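Local coordinates for putative endonuclease/exonuclease/phosphatase family protein (Bacteroides thetaiotaomicron, PDB 3MPR) that probably hydrolyses phosphodiester bonds as a metal-dependent nuclease of the endonuclease/exonuclease/phosphatase family, although its substrate is not established, at residues L171-T176 / F231-F236; D199-C204 / K239-L244; G133-F138 / R167-P172. One frame throughout, in Å; residues are numbered along the deposited sequence. Where two conformers were deposited one is given.

Contact 1: residues L171-T176 / F231-F236; sequences LPAILT and FVSPSF
L175 and F231 form a hydrogen-bonded antiparallel pair in which each backbone amide serves the other's carbonyl. L175 N reaches F231 O at 2.7 Å, with 168° at the hydrogen, and F231 N returns to L175 O at 2.8 Å. Two residues along, the ladder goes on with a substitution of acceptor. S233 N still gives its hydrogen to A173 O, but A173 N, which would otherwise look for a carbonyl, is taken by the serine hydroxyl, S233 OG, at 2.8 Å. That oxygen is put there by the first torsion of S233, which turns it away from the carbonyl carbon and beside the backbone N (chi1 -58°). Serine suits the place because its short side chain carries an acceptor just where the strand gives way to a turn.

The two strands, 173-178 and 228-232, are neighbours in one of the two large sheets of the DNase I-like sandwich. On the other edge of strand 173-178, I174 and T176 bond through their backbones to strand 135-142, and the T176 hydroxyl is engaged by N140. Beyond the ladder, a type I turn from S233 to F236, closed by F236 N on S233 O, swings the F236 ring back over the strand. Its CE2 approaches P172 CB at 3.6 Å, while the ring's far end, CZ, meets I174 CG1 and CD1; the isoleucine branch and the phenylalanine cross at about a right angle. I174 and V232 face strand 283-289 of the second sheet, where both touch L287. On the other face, L175 and F231 lie side by side, L175 CD2 3.8 Å from F231 CD2, and F231 stacks on F191 of helix 186-192.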
ATOM      1  N   LEU A 171       6.473 -26.864 -14.232  1.00 15.63           N
ATOM      2  CA  LEU A 171       5.970 -25.494 -14.152  1.00 12.43           C
ATOM      3  C   LEU A 171       5.998 -24.988 -12.719  1.00 10.05           C
ATOM      4  O   LEU A 171       5.522 -25.673 -11.816  1.00 15.43           O
ATOM      5  CB  LEU A 171       4.524 -25.407 -14.665  1.00 19.58           C
ATOM      6  CG  LEU A 171       4.256 -25.642 -16.150  1.00 21.50           C
ATOM      7  CD1 LEU A 171       2.787 -25.418 -16.430  1.00 18.52           C
ATOM      8  CD2 LEU A 171       5.116 -24.728 -17.013  1.00 25.86           C
ATOM      9  N   PRO A 172       6.552 -23.788 -12.504  1.00  9.92           N
ATOM     10  CA  PRO A 172       6.517 -23.189 -11.164  1.00 10.20           C
ATOM     11  C   PRO A 172       5.081 -22.870 -10.799  1.00  8.83           C
ATOM     12  O   PRO A 172       4.283 -22.591 -11.690  1.00 12.08           O
ATOM     13  CB  PRO A 172       7.301 -21.877 -11.331  1.00 13.57           C
ATOM     14  CG  PRO A 172       8.003 -21.988 -12.645  1.00 18.26           C
ATOM     15  CD  PRO A 172       7.182 -22.896 -13.495  1.00 12.80           C
ATOM     16  N   ALA A 173       4.757 -22.909  -9.512  1.00  8.35           N
ATOM     17  CA  ALA A 173       3.389 -22.693  -9.077  1.00  8.54           C
ATOM     18  C   ALA A 173       3.292 -21.637  -7.988  1.00 10.78           C
ATOM     19  O   ALA A 173       4.219 -21.440  -7.201  1.00  8.90           O
ATOM     20  CB  ALA A 173       2.774 -24.010  -8.585  1.00  8.92           C
ATOM     21  N   ILE A 174       2.148 -20.965  -7.973  1.00  6.22           N
ATOM     22  CA  ILE A 174       1.777 -20.028  -6.937  1.00  7.13           C
ATOM     23  C   ILE A 174       0.434 -20.517  -6.436  1.00  9.63           C
ATOM     24  O   ILE A 174      -0.445 -20.810  -7.238  1.00 11.79           O
ATOM     25  CB  ILE A 174       1.600 -18.622  -7.521  1.00  7.44           C
ATOM     26  CG1 ILE A 174       2.926 -18.147  -8.130  1.00  6.20           C
ATOM     27  CG2 ILE A 174       1.032 -17.667  -6.447  1.00 10.62           C
ATOM     28  CD1 ILE A 174       2.826 -16.831  -8.930  1.00  7.17           C
ATOM     29  N   LEU A 175       0.284 -20.609  -5.119  1.00  8.78           N
ATOM     30  CA  LEU A 175      -0.960 -21.068  -4.479  1.00 11.96           C
ATOM     31  C   LEU A 175      -1.451 -20.036  -3.469  1.00 12.60           C
ATOM     32  O   LEU A 175      -0.731 -19.729  -2.514  1.00 11.32           O
ATOM     33  CB  LEU A 175      -0.714 -22.404  -3.753  1.00  7.67           C
ATOM     34  CG  LEU A 175      -1.790 -22.887  -2.764  1.00  7.28           C
ATOM     35  CD1 LEU A 175      -3.093 -23.200  -3.469  1.00 10.81           C
ATOM     36  CD2 LEU A 175      -1.292 -24.111  -1.972  1.00  9.87           C
ATOM     37  N   THR A 176      -2.652 -19.484  -3.691  1.00  7.82           N
ATOM     38  CA  THR A 176      -3.256 -18.521  -2.763  1.00 10.99           C
ATOM     39  C   THR A 176      -4.495 -19.137  -2.147  1.00 12.34           C
ATOM     40  O   THR A 176      -4.982 -20.160  -2.617  1.00  8.75           O
ATOM     41  CB  THR A 176      -3.710 -17.225  -3.492  1.00 11.62           C
ATOM     42  OG1 THR A 176      -4.691 -17.544  -4.492  1.00 12.56           O
ATOM     43  CG2 THR A 176      -2.527 -16.532  -4.164  1.00  7.27           C
ATOM     44  N   PHE A 231       1.629 -19.406  -1.112  1.00  8.15           N
ATOM     45  CA  PHE A 231       2.719 -20.373  -1.159  1.00  6.36           C
ATOM     46  C   PHE A 231       3.264 -20.372  -2.577  1.00  9.74           C
ATOM     47  O   PHE A 231       2.492 -20.246  -3.539  1.00 11.77           O
ATOM     48  CB  PHE A 231       2.197 -21.778  -0.841  1.00  6.62           C
ATOM     49  CG  PHE A 231       1.671 -21.942   0.568  1.00  8.42           C
ATOM     50  CD1 PHE A 231       2.544 -22.007   1.645  1.00 10.01           C
ATOM     51  CD2 PHE A 231       0.312 -22.069   0.806  1.00  9.24           C
ATOM     52  CE1 PHE A 231       2.071 -22.185   2.937  1.00 10.55           C
ATOM     53  CE2 PHE A 231      -0.170 -22.245   2.091  1.00 12.90           C
ATOM     54  CZ  PHE A 231       0.713 -22.313   3.161  1.00 11.13           C
ATOM     55  N   VAL A 232       4.579 -20.517  -2.723  1.00  5.33           N
ATOM     56  CA  VAL A 232       5.179 -20.509  -4.051  1.00  9.21           C
ATOM     57  C   VAL A 232       6.239 -21.588  -4.190  1.00  8.47           C
ATOM     58  O   VAL A 232       6.840 -22.006  -3.209  1.00  9.67           O
ATOM     59  CB  VAL A 232       5.827 -19.140  -4.395  1.00 10.87           C
ATOM     60  CG1 VAL A 232       4.792 -18.024  -4.364  1.00  9.84           C
ATOM     61  CG2 VAL A 232       6.976 -18.825  -3.447  1.00 10.35           C
ATOM     62  N   SER A 233       6.484 -22.027  -5.415  1.00 11.32           N
ATOM     63  CA  SER A 233       7.597 -22.948  -5.642  1.00  9.87           C
ATOM     64  C   SER A 233       8.901 -22.272  -5.209  1.00 11.47           C
ATOM     65  O   SER A 233       9.040 -21.060  -5.308  1.00  9.72           O
ATOM     66  CB  SER A 233       7.663 -23.353  -7.123  1.00 11.71           C
ATOM     67  OG  SER A 233       6.455 -23.955  -7.564  1.00 13.93           O
ATOM     68  N   PRO A 234       9.873 -23.056  -4.717  1.00 11.37           N
ATOM     69  CA  PRO A 234      11.116 -22.437  -4.237  1.00 12.43           C
ATOM     70  C   PRO A 234      11.903 -21.776  -5.368  1.00 12.31           C
ATOM     71  O   PRO A 234      12.822 -21.010  -5.095  1.00 13.15           O
ATOM     72  CB  PRO A 234      11.914 -23.616  -3.660  1.00 17.60           C
ATOM     73  CG  PRO A 234      10.942 -24.756  -3.553  1.00 21.34           C
ATOM     74  CD  PRO A 234       9.863 -24.517  -4.557  1.00 14.97           C
ATOM     75  N   SER A 235      11.537 -22.050  -6.617  1.00 10.15           N
ATOM     76  CA  SER A 235      12.206 -21.424  -7.757  1.00 11.86           C
ATOM     77  C   SER A 235      11.885 -19.932  -7.887  1.00 11.02           C
ATOM     78  O   SER A 235      12.633 -19.182  -8.526  1.00 11.17           O
ATOM     79  CB  SER A 235      11.874 -22.168  -9.055  1.00 13.48           C
ATOM     80  OG  SER A 235      10.474 -22.269  -9.230  1.00 13.06           O
ATOM     81  N   PHE A 236      10.782 -19.492  -7.275  1.00  9.88           N
ATOM     82  CA  PHE A 236      10.506 -18.059  -7.206  1.00 10.00           C
ATOM     83  C   PHE A 236      11.368 -17.392  -6.151  1.00 11.86           C
ATOM     84  O   PHE A 236      11.601 -17.948  -5.082  1.00 15.21           O
ATOM     85  CB  PHE A 236       9.046 -17.765  -6.829  1.00  8.22           C
ATOM     86  CG  PHE A 236       8.075 -17.964  -7.936  1.00 11.76           C
ATOM     87  CD1 PHE A 236       7.932 -17.006  -8.935  1.00  9.58           C
ATOM     88  CD2 PHE A 236       7.269 -19.094  -7.966  1.00 12.29           C
ATOM     89  CE1 PHE A 236       7.010 -17.184  -9.954  1.00  9.53           C
ATOM     90  CE2 PHE A 236       6.345 -19.273  -8.985  1.00  9.20           C
ATOM     91  CZ  PHE A 236       6.212 -18.318  -9.975  1.00 10.06           C
TER

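Contact 2: residues D199-C204 / K239-L244; sequences DSYEKC and KRYGVL
The Y201 ring turns its edge to one face of Y241 in a T-shaped stack, the planes 86° apart and the centroids 5.3 Å apart. Y201 CD2 stands over that face toward the rim, and Y201 CA joins it as a CH-pi donor, 4.1 Å from the centroid of the Y241 ring. The arrangement seats the short helix 200-203 against strand 237-243, in one of the two large sheets of the DNase I-like fold. On strand 237-243, just before Y241, K239 and R240 together face E286 of strand 283-289, a classic beta bulge. With its CG anti to the backbone N (chi1 167°), Y241 reaches across to the helix, a broad flat group able to receive both backbone and ring carbons. A leucine here removes the aromatic face, which would probably leave the edge of Y201 and its CA without the surface they lie against. Cation-pi contacts from R226 and R207 also engage Y201. At the start of the helix D199 is the N-cap: its OD1 accepts from Y201 N at 2.9 Å, the donor lying well above the carboxylate plane, while OD2 pairs with R226. At the other end C204 closes the contact, its SG 3.8 Å from Y241 CB.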
ATOM      1  N   ASP A 199       6.343 -20.612   2.164  1.00  9.08           N
ATOM      2  CA  ASP A 199       5.456 -19.554   2.642  1.00 10.55           C
ATOM      3  C   ASP A 199       6.103 -18.199   2.343  1.00 10.97           C
ATOM      4  O   ASP A 199       7.202 -17.927   2.818  1.00  9.12           O
ATOM      5  CB  ASP A 199       5.268 -19.715   4.159  1.00  8.58           C
ATOM      6  CG  ASP A 199       4.292 -18.723   4.734  1.00 11.69           C
ATOM      7  OD1 ASP A 199       3.822 -17.833   3.985  1.00  9.72           O
ATOM      8  OD2 ASP A 199       3.983 -18.839   5.942  1.00 12.66           O
ATOM      9  N   SER A 200       5.442 -17.352   1.558  1.00  6.31           N
ATOM     10  CA  SER A 200       5.957 -16.017   1.234  0.50  7.35           C
ATOM     11  C   SER A 200       6.242 -15.201   2.492  1.00  6.15           C
ATOM     12  O   SER A 200       7.125 -14.355   2.507  1.00  9.20           O
ATOM     13  CB  SER A 200       4.952 -15.226   0.380  0.50  7.25           C
ATOM     14  OG  SER A 200       4.765 -15.793  -0.909  0.50  2.14           O
ATOM     15  N   TYR A 201       5.448 -15.422   3.535  1.00  6.63           N
ATOM     16  CA  TYR A 201       5.681 -14.720   4.803  1.00 10.62           C
ATOM     17  C   TYR A 201       7.076 -15.023   5.328  1.00 14.07           C
ATOM     18  O   TYR A 201       7.781 -14.137   5.828  1.00 10.86           O
ATOM     19  CB  TYR A 201       4.638 -15.115   5.849  1.00  9.52           C
ATOM     20  CG  TYR A 201       4.918 -14.533   7.216  1.00  9.40           C
ATOM     21  CD1 TYR A 201       5.691 -15.230   8.144  1.00 12.24           C
ATOM     22  CD2 TYR A 201       4.421 -13.281   7.575  1.00  8.88           C
ATOM     23  CE1 TYR A 201       5.961 -14.693   9.406  1.00 11.40           C
ATOM     24  CE2 TYR A 201       4.681 -12.743   8.840  1.00  9.25           C
ATOM     25  CZ  TYR A 201       5.451 -13.457   9.741  1.00 11.48           C
ATOM     26  OH  TYR A 201       5.718 -12.925  10.979  1.00 15.87           O
ATOM     27  N   GLU A 202       7.477 -16.286   5.207  1.00  9.47           N
ATOM     28  CA  GLU A 202       8.759 -16.718   5.752  1.00 10.05           C
ATOM     29  C   GLU A 202       9.918 -16.416   4.813  1.00 13.57           C
ATOM     30  O   GLU A 202      11.019 -16.099   5.263  1.00 15.01           O
ATOM     31  CB  GLU A 202       8.749 -18.218   6.086  1.00 13.05           C
ATOM     32  CG  GLU A 202       7.710 -18.631   7.125  1.00 14.74           C
ATOM     33  CD  GLU A 202       8.025 -18.131   8.536  1.00 22.70           C
ATOM     34  OE1 GLU A 202       9.154 -17.657   8.783  1.00 24.66           O
ATOM     35  OE2 GLU A 202       7.129 -18.210   9.397  1.00 27.15           O
ATOM     36  N   LYS A 203       9.686 -16.512   3.509  1.00 10.12           N
ATOM     37  CA  LYS A 203      10.806 -16.430   2.571  1.00 15.20           C
ATOM     38  C   LYS A 203      11.086 -15.036   1.991  1.00 17.22           C
ATOM     39  O   LYS A 203      12.120 -14.827   1.360  1.00 15.08           O
ATOM     40  CB  LYS A 203      10.636 -17.451   1.442  1.00 20.51           C
ATOM     41  CG  LYS A 203      10.558 -18.888   1.943  1.00 31.55           C
ATOM     42  CD  LYS A 203      11.640 -19.175   2.984  1.00 39.70           C
ATOM     43  CE  LYS A 203      11.524 -20.588   3.535  1.00 44.94           C
ATOM     44  NZ  LYS A 203      12.473 -20.822   4.669  1.00 48.15           N
ATOM     45  N   CYS A 204      10.168 -14.094   2.189  1.00 11.33           N
ATOM     46  CA  CYS A 204      10.335 -12.758   1.628  1.00  8.86           C
ATOM     47  C   CYS A 204      11.646 -12.110   2.100  1.00 13.55           C
ATOM     48  O   CYS A 204      12.079 -12.341   3.222  1.00 12.77           O
ATOM     49  CB  CYS A 204       9.149 -11.857   2.019  1.00  7.78           C
ATOM     50  SG  CYS A 204       8.931 -11.621   3.801  1.00 11.50           S
ATOM     51  N   LYS A 239      10.369 -11.313  -3.083  1.00  8.20           N
ATOM     52  CA  LYS A 239      10.951 -10.014  -2.776  1.00  6.33           C
ATOM     53  C   LYS A 239      10.284  -9.382  -1.555  1.00 12.04           C
ATOM     54  O   LYS A 239      10.960  -8.875  -0.656  1.00  8.98           O
ATOM     55  CB  LYS A 239      10.814  -9.074  -3.974  1.00  9.18           C
ATOM     56  CG  LYS A 239      11.438  -9.602  -5.263  1.00 16.77           C
ATOM     57  CD  LYS A 239      12.943  -9.361  -5.306  1.00 28.93           C
ATOM     58  CE  LYS A 239      13.258  -7.869  -5.410  1.00 31.23           C
ATOM     59  NZ  LYS A 239      14.717  -7.623  -5.505  1.00 30.42           N
ATOM     60  N   ARG A 240       8.957  -9.413  -1.506  1.00 10.29           N
ATOM     61  CA  ARG A 240       8.278  -8.622  -0.477  1.00 11.03           C
ATOM     62  C   ARG A 240       6.897  -9.168  -0.165  1.00 10.96           C
ATOM     63  O   ARG A 240       6.208  -9.669  -1.044  1.00  8.08           O
ATOM     64  CB  ARG A 240       8.204  -7.149  -0.911  1.00  9.48           C
ATOM     65  CG  ARG A 240       7.702  -6.169   0.159  1.00 12.96           C
ATOM     66  CD  ARG A 240       8.199  -4.733  -0.123  1.00 14.86           C
ATOM     67  NE  ARG A 240       7.678  -4.206  -1.386  1.00 12.57           N
ATOM     68  CZ  ARG A 240       7.923  -2.987  -1.858  1.00 14.20           C
ATOM     69  NH1 ARG A 240       8.700  -2.139  -1.177  1.00 10.70           N
ATOM     70  NH2 ARG A 240       7.394  -2.614  -3.024  1.00 10.60           N
ATOM     71  N   TYR A 241       6.526  -9.078   1.107  1.00  7.24           N
ATOM     72  CA  TYR A 241       5.238  -9.533   1.595  1.00  6.79           C
ATOM     73  C   TYR A 241       4.630  -8.354   2.341  1.00  4.42           C
ATOM     74  O   TYR A 241       5.311  -7.681   3.126  1.00  6.25           O
ATOM     75  CB  TYR A 241       5.448 -10.722   2.539  1.00  7.88           C
ATOM     76  CG  TYR A 241       4.251 -11.144   3.384  1.00 10.22           C
ATOM     77  CD1 TYR A 241       3.890 -10.421   4.526  1.00 10.33           C
ATOM     78  CD2 TYR A 241       3.509 -12.281   3.064  1.00  9.66           C
ATOM     79  CE1 TYR A 241       2.822 -10.810   5.314  1.00  8.42           C
ATOM     80  CE2 TYR A 241       2.431 -12.693   3.859  1.00  7.79           C
ATOM     81  CZ  TYR A 241       2.094 -11.955   4.977  1.00  7.77           C
ATOM     82  OH  TYR A 241       1.030 -12.334   5.768  1.00 11.24           O
ATOM     83  N   GLY A 242       3.357  -8.091   2.091  1.00  6.62           N
ATOM     84  CA  GLY A 242       2.650  -7.057   2.823  1.00  9.21           C
ATOM     85  C   GLY A 242       1.224  -7.468   3.139  1.00  9.09           C
ATOM     86  O   GLY A 242       0.561  -8.125   2.344  1.00  7.61           O
ATOM     87  N   VAL A 243       0.767  -7.108   4.331  1.00  6.60           N
ATOM     88  CA  VAL A 243      -0.650  -7.147   4.655  1.00  5.69           C
ATOM     89  C   VAL A 243      -1.173  -5.717   4.579  1.00  6.34           C
ATOM     90  O   VAL A 243      -0.655  -4.814   5.248  1.00 11.67           O
ATOM     91  CB  VAL A 243      -0.870  -7.713   6.069  1.00 10.36           C
ATOM     92  CG1 VAL A 243      -2.318  -7.627   6.458  1.00 15.29           C
ATOM     93  CG2 VAL A 243      -0.385  -9.159   6.139  1.00  9.54           C
ATOM     94  N   LEU A 244      -2.199  -5.501   3.763  1.00  7.71           N
ATOM     95  CA  LEU A 244      -2.694  -4.149   3.524  1.00  6.13           C
ATOM     96  C   LEU A 244      -3.876  -3.855   4.452  1.00  8.54           C
ATOM     97  O   LEU A 244      -4.944  -4.453   4.334  1.00  9.90           O
ATOM     98  CB  LEU A 244      -3.081  -3.990   2.048  1.00  4.42           C
ATOM     99  CG  LEU A 244      -1.974  -4.522   1.106  1.00  8.67           C
ATOM    100  CD1 LEU A 244      -2.350  -4.374  -0.365  1.00  6.74           C
ATOM    101  CD2 LEU A 244      -0.638  -3.835   1.384  1.00 12.74           C
TER

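Contact 3: residues G133-F138 / R167-P172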
ATOM      1  N   GLY A 133       7.111 -14.212 -21.794  1.00 16.30           N
ATOM      2  CA  GLY A 133       6.790 -15.580 -22.161  1.00 14.04           C
ATOM      3  C   GLY A 133       6.827 -16.558 -20.995  1.00 14.69           C
ATOM      4  O   GLY A 133       6.549 -17.752 -21.166  1.00 10.73           O
ATOM      5  N   PHE A 134       7.163 -16.064 -19.805  1.00 13.39           N
ATOM      6  CA  PHE A 134       7.235 -16.917 -18.613  1.00 14.27           C
ATOM      7  C   PHE A 134       5.904 -17.632 -18.380  1.00 11.69           C
ATOM      8  O   PHE A 134       4.852 -16.991 -18.337  1.00  9.91           O
ATOM      9  CB  PHE A 134       7.610 -16.072 -17.381  1.00 12.38           C
ATOM     10  CG  PHE A 134       7.542 -16.821 -16.070  1.00 13.33           C
ATOM     11  CD1 PHE A 134       8.216 -18.020 -15.901  1.00  9.61           C
ATOM     12  CD2 PHE A 134       6.830 -16.305 -15.002  1.00 14.98           C
ATOM     13  CE1 PHE A 134       8.155 -18.712 -14.703  1.00 14.16           C
ATOM     14  CE2 PHE A 134       6.784 -16.987 -13.795  1.00 12.37           C
ATOM     15  CZ  PHE A 134       7.442 -18.183 -13.649  1.00 11.47           C
ATOM     16  N   GLU A 135       5.954 -18.952 -18.224  1.00 10.83           N
ATOM     17  CA  GLU A 135       4.755 -19.736 -17.925  1.00 12.64           C
ATOM     18  C   GLU A 135       4.756 -20.261 -16.487  1.00 13.99           C
ATOM     19  O   GLU A 135       5.787 -20.681 -15.977  1.00 12.59           O
ATOM     20  CB  GLU A 135       4.632 -20.904 -18.912  1.00 10.18           C
ATOM     21  CG  GLU A 135       4.406 -20.441 -20.340  1.00 10.91           C
ATOM     22  CD  GLU A 135       4.197 -21.592 -21.307  1.00 20.16           C
ATOM     23  OE1 GLU A 135       3.511 -22.569 -20.943  1.00 22.21           O
ATOM     24  OE2 GLU A 135       4.729 -21.515 -22.430  1.00 21.04           O
ATOM     25  N   PHE A 136       3.591 -20.245 -15.847  1.00 11.44           N
ATOM     26  CA  PHE A 136       3.470 -20.672 -14.449  1.00 12.29           C
ATOM     27  C   PHE A 136       2.041 -21.121 -14.156  1.00 11.95           C
ATOM     28  O   PHE A 136       1.116 -20.795 -14.901  1.00 11.03           O
ATOM     29  CB  PHE A 136       3.875 -19.539 -13.479  1.00 13.60           C
ATOM     30  CG  PHE A 136       3.004 -18.306 -13.576  1.00 11.74           C
ATOM     31  CD1 PHE A 136       1.957 -18.096 -12.683  1.00 11.45           C
ATOM     32  CD2 PHE A 136       3.237 -17.354 -14.560  1.00 10.57           C
ATOM     33  CE1 PHE A 136       1.152 -16.957 -12.774  1.00 11.90           C
ATOM     34  CE2 PHE A 136       2.448 -16.227 -14.660  1.00 11.61           C
ATOM     35  CZ  PHE A 136       1.400 -16.022 -13.765  1.00 12.89           C
ATOM     36  N   LEU A 137       1.874 -21.890 -13.085  1.00 10.11           N
ATOM     37  CA  LEU A 137       0.553 -22.278 -12.610  1.00  9.56           C
ATOM     38  C   LEU A 137       0.170 -21.387 -11.440  1.00 10.90           C
ATOM     39  O   LEU A 137       1.006 -21.055 -10.605  1.00  8.62           O
ATOM     40  CB  LEU A 137       0.551 -23.733 -12.136  1.00  7.72           C
ATOM     41  CG  LEU A 137       0.815 -24.778 -13.221  1.00  9.49           C
ATOM     42  CD1 LEU A 137       1.066 -26.164 -12.593  1.00 10.59           C
ATOM     43  CD2 LEU A 137      -0.374 -24.801 -14.179  1.00  8.02           C
ATOM     44  N   PHE A 138      -1.099 -21.003 -11.387  1.00  7.58           N
ATOM     45  CA  PHE A 138      -1.626 -20.231 -10.258  1.00 10.19           C
ATOM     46  C   PHE A 138      -2.856 -20.968  -9.731  1.00 12.35           C
ATOM     47  O   PHE A 138      -3.822 -21.146 -10.467  1.00 12.40           O
ATOM     48  CB  PHE A 138      -2.026 -18.837 -10.755  1.00 10.25           C
ATOM     49  CG  PHE A 138      -2.266 -17.831  -9.660  1.00  7.08           C
ATOM     50  CD1 PHE A 138      -3.439 -17.852  -8.919  1.00 11.41           C
ATOM     51  CD2 PHE A 138      -1.350 -16.819  -9.424  1.00 10.19           C
ATOM     52  CE1 PHE A 138      -3.669 -16.911  -7.922  1.00 11.38           C
ATOM     53  CE2 PHE A 138      -1.578 -15.871  -8.429  1.00  8.52           C
ATOM     54  CZ  PHE A 138      -2.729 -15.920  -7.678  1.00  7.86           C
ATOM     55  N   ARG A 167       1.800 -30.989 -17.189  1.00 19.04           N
ATOM     56  CA  ARG A 167       1.721 -31.741 -18.444  1.00 18.90           C
ATOM     57  C   ARG A 167       3.103 -32.193 -18.923  1.00 21.35           C
ATOM     58  O   ARG A 167       3.456 -32.020 -20.086  1.00 25.69           O
ATOM     59  CB  ARG A 167       1.031 -30.929 -19.540  1.00 16.12           C
ATOM     60  CG  ARG A 167      -0.272 -30.268 -19.110  1.00 19.99           C
ATOM     61  CD  ARG A 167      -1.330 -31.293 -18.735  1.00 19.85           C
ATOM     62  NE  ARG A 167      -2.640 -30.671 -18.525  1.00 17.83           N
ATOM     63  CZ  ARG A 167      -3.646 -31.256 -17.884  1.00 17.78           C
ATOM     64  NH1 ARG A 167      -3.499 -32.483 -17.391  1.00 14.33           N
ATOM     65  NH2 ARG A 167      -4.799 -30.621 -17.740  1.00 17.10           N
ATOM     66  N   GLY A 168       3.883 -32.765 -18.018  1.00 19.17           N
ATOM     67  CA  GLY A 168       5.178 -33.299 -18.385  1.00 29.80           C
ATOM     68  C   GLY A 168       6.306 -32.320 -18.127  1.00 35.72           C
ATOM     69  O   GLY A 168       7.476 -32.698 -18.147  1.00 41.07           O
ATOM     70  N   LYS A 169       5.953 -31.059 -17.882  1.00 30.00           N
ATOM     71  CA  LYS A 169       6.951 -30.033 -17.592  1.00 23.46           C
ATOM     72  C   LYS A 169       6.912 -29.627 -16.131  1.00 24.46           C
ATOM     73  O   LYS A 169       5.938 -29.872 -15.421  1.00 25.43           O
ATOM     74  CB  LYS A 169       6.747 -28.795 -18.466  1.00 23.95           C
ATOM     75  CG  LYS A 169       6.997 -29.015 -19.946  1.00 31.42           C
ATOM     76  CD  LYS A 169       6.846 -27.707 -20.709  1.00 35.47           C
ATOM     77  CE  LYS A 169       5.579 -26.971 -20.284  1.00 42.51           C
ATOM     78  NZ  LYS A 169       5.317 -25.720 -21.061  1.00 45.68           N
ATOM     79  N   ASN A 170       7.983 -28.972 -15.716  1.00 21.13           N
ATOM     80  CA  ASN A 170       8.215 -28.582 -14.342  1.00 21.35           C
ATOM     81  C   ASN A 170       7.772 -27.129 -14.124  1.00 19.94           C
ATOM     82  O   ASN A 170       8.598 -26.258 -13.867  1.00 22.91           O
ATOM     83  CB  ASN A 170       9.718 -28.724 -14.089  1.00 27.12           C
ATOM     84  CG  ASN A 170      10.100 -28.500 -12.661  1.00 35.52           C
ATOM     85  OD1 ASN A 170      11.164 -27.935 -12.378  1.00 35.33           O
ATOM     86  ND2 ASN A 170       9.251 -28.944 -11.741  1.00 38.59           N
ATOM     87  N   LEU A 171       6.473 -26.864 -14.232  1.00 15.63           N
ATOM     88  CA  LEU A 171       5.970 -25.494 -14.152  1.00 12.43           C
ATOM     89  C   LEU A 171       5.998 -24.988 -12.719  1.00 10.05           C
ATOM     90  O   LEU A 171       5.522 -25.673 -11.816  1.00 15.43           O
ATOM     91  CB  LEU A 171       4.524 -25.407 -14.665  1.00 19.58           C
ATOM     92  CG  LEU A 171       4.256 -25.642 -16.150  1.00 21.50           C
ATOM     93  CD1 LEU A 171       2.787 -25.418 -16.430  1.00 18.52           C
ATOM     94  CD2 LEU A 171       5.116 -24.728 -17.013  1.00 25.86           C
ATOM     95  N   PRO A 172       6.552 -23.788 -12.504  1.00  9.92           N
ATOM     96  CA  PRO A 172       6.517 -23.189 -11.164  1.00 10.20           C
ATOM     97  C   PRO A 172       5.081 -22.870 -10.799  1.00  8.83           C
ATOM     98  O   PRO A 172       4.283 -22.591 -11.690  1.00 12.08           O
ATOM     99  CB  PRO A 172       7.301 -21.877 -11.331  1.00 13.57           C
ATOM    100  CG  PRO A 172       8.003 -21.988 -12.645  1.00 18.26           C
ATOM    101  CD  PRO A 172       7.182 -22.896 -13.495  1.00 12.80           C
TER
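L137 N donates to P172 O at 2.9 Å and 173° at the hydrogen. Proline has no amide hydrogen to give, yet its carbonyl can still accept, so P172 suits the point where the loop after helix 148-164 runs in to begin strand 173-178; the next bond of the parallel pairing joins I174 to L137. The second polar link is much looser: E135 OE1 and K169 NZ form a long salt bridge at 3.6 Å. The stronger partner of that carboxylate oxygen is H126 on the neighbouring strand 121-129, which may hold the glutamate in place for the lysine. K169 reaches it with a chain bent at its third torsion (chi3 -46°).

Between these links lies the apolar packing. The branched ends of L137 and L171 cross at about a right angle, with L171 CD1 3.8 Å from L137 CG, and L171 also touches H126. P172 CD rests 3.6 Å from E135 O, and its CG meets the edge of the F134 ring, CE1 coming to 3.9 Å. F134 in turn stacks on F289 of the other large sheet.

The chemistry suggests that the straight peptide bond, among apolar carbons, does more to fix the loop against the strand than the long ion pair at the margin, whose attraction is probably weakened by solvent.

Overall arrangement
From the N terminus, contact 3 closes first: strand 135-142 leads through helix 148-164 and the loop 167-172 into the parallel neighbouring strand 173-178, a beta-alpha-beta crossover. Contact 1 opens on the very residues, L171 and P172, where contact 3 ends, and closes a longer loop at 231-236. Contact 2 opens within that loop at 199-204 and closes beyond it at 239-244, so contacts 1 and 2 cross, whereas contacts 3 and 2 follow in series without touching. Contacts 3 and 1 join three strands that lie side by side in one sheet, 135-142, 173-178 and 228-232; contact 2 carries the connection to strand 237-243 of the other sheet.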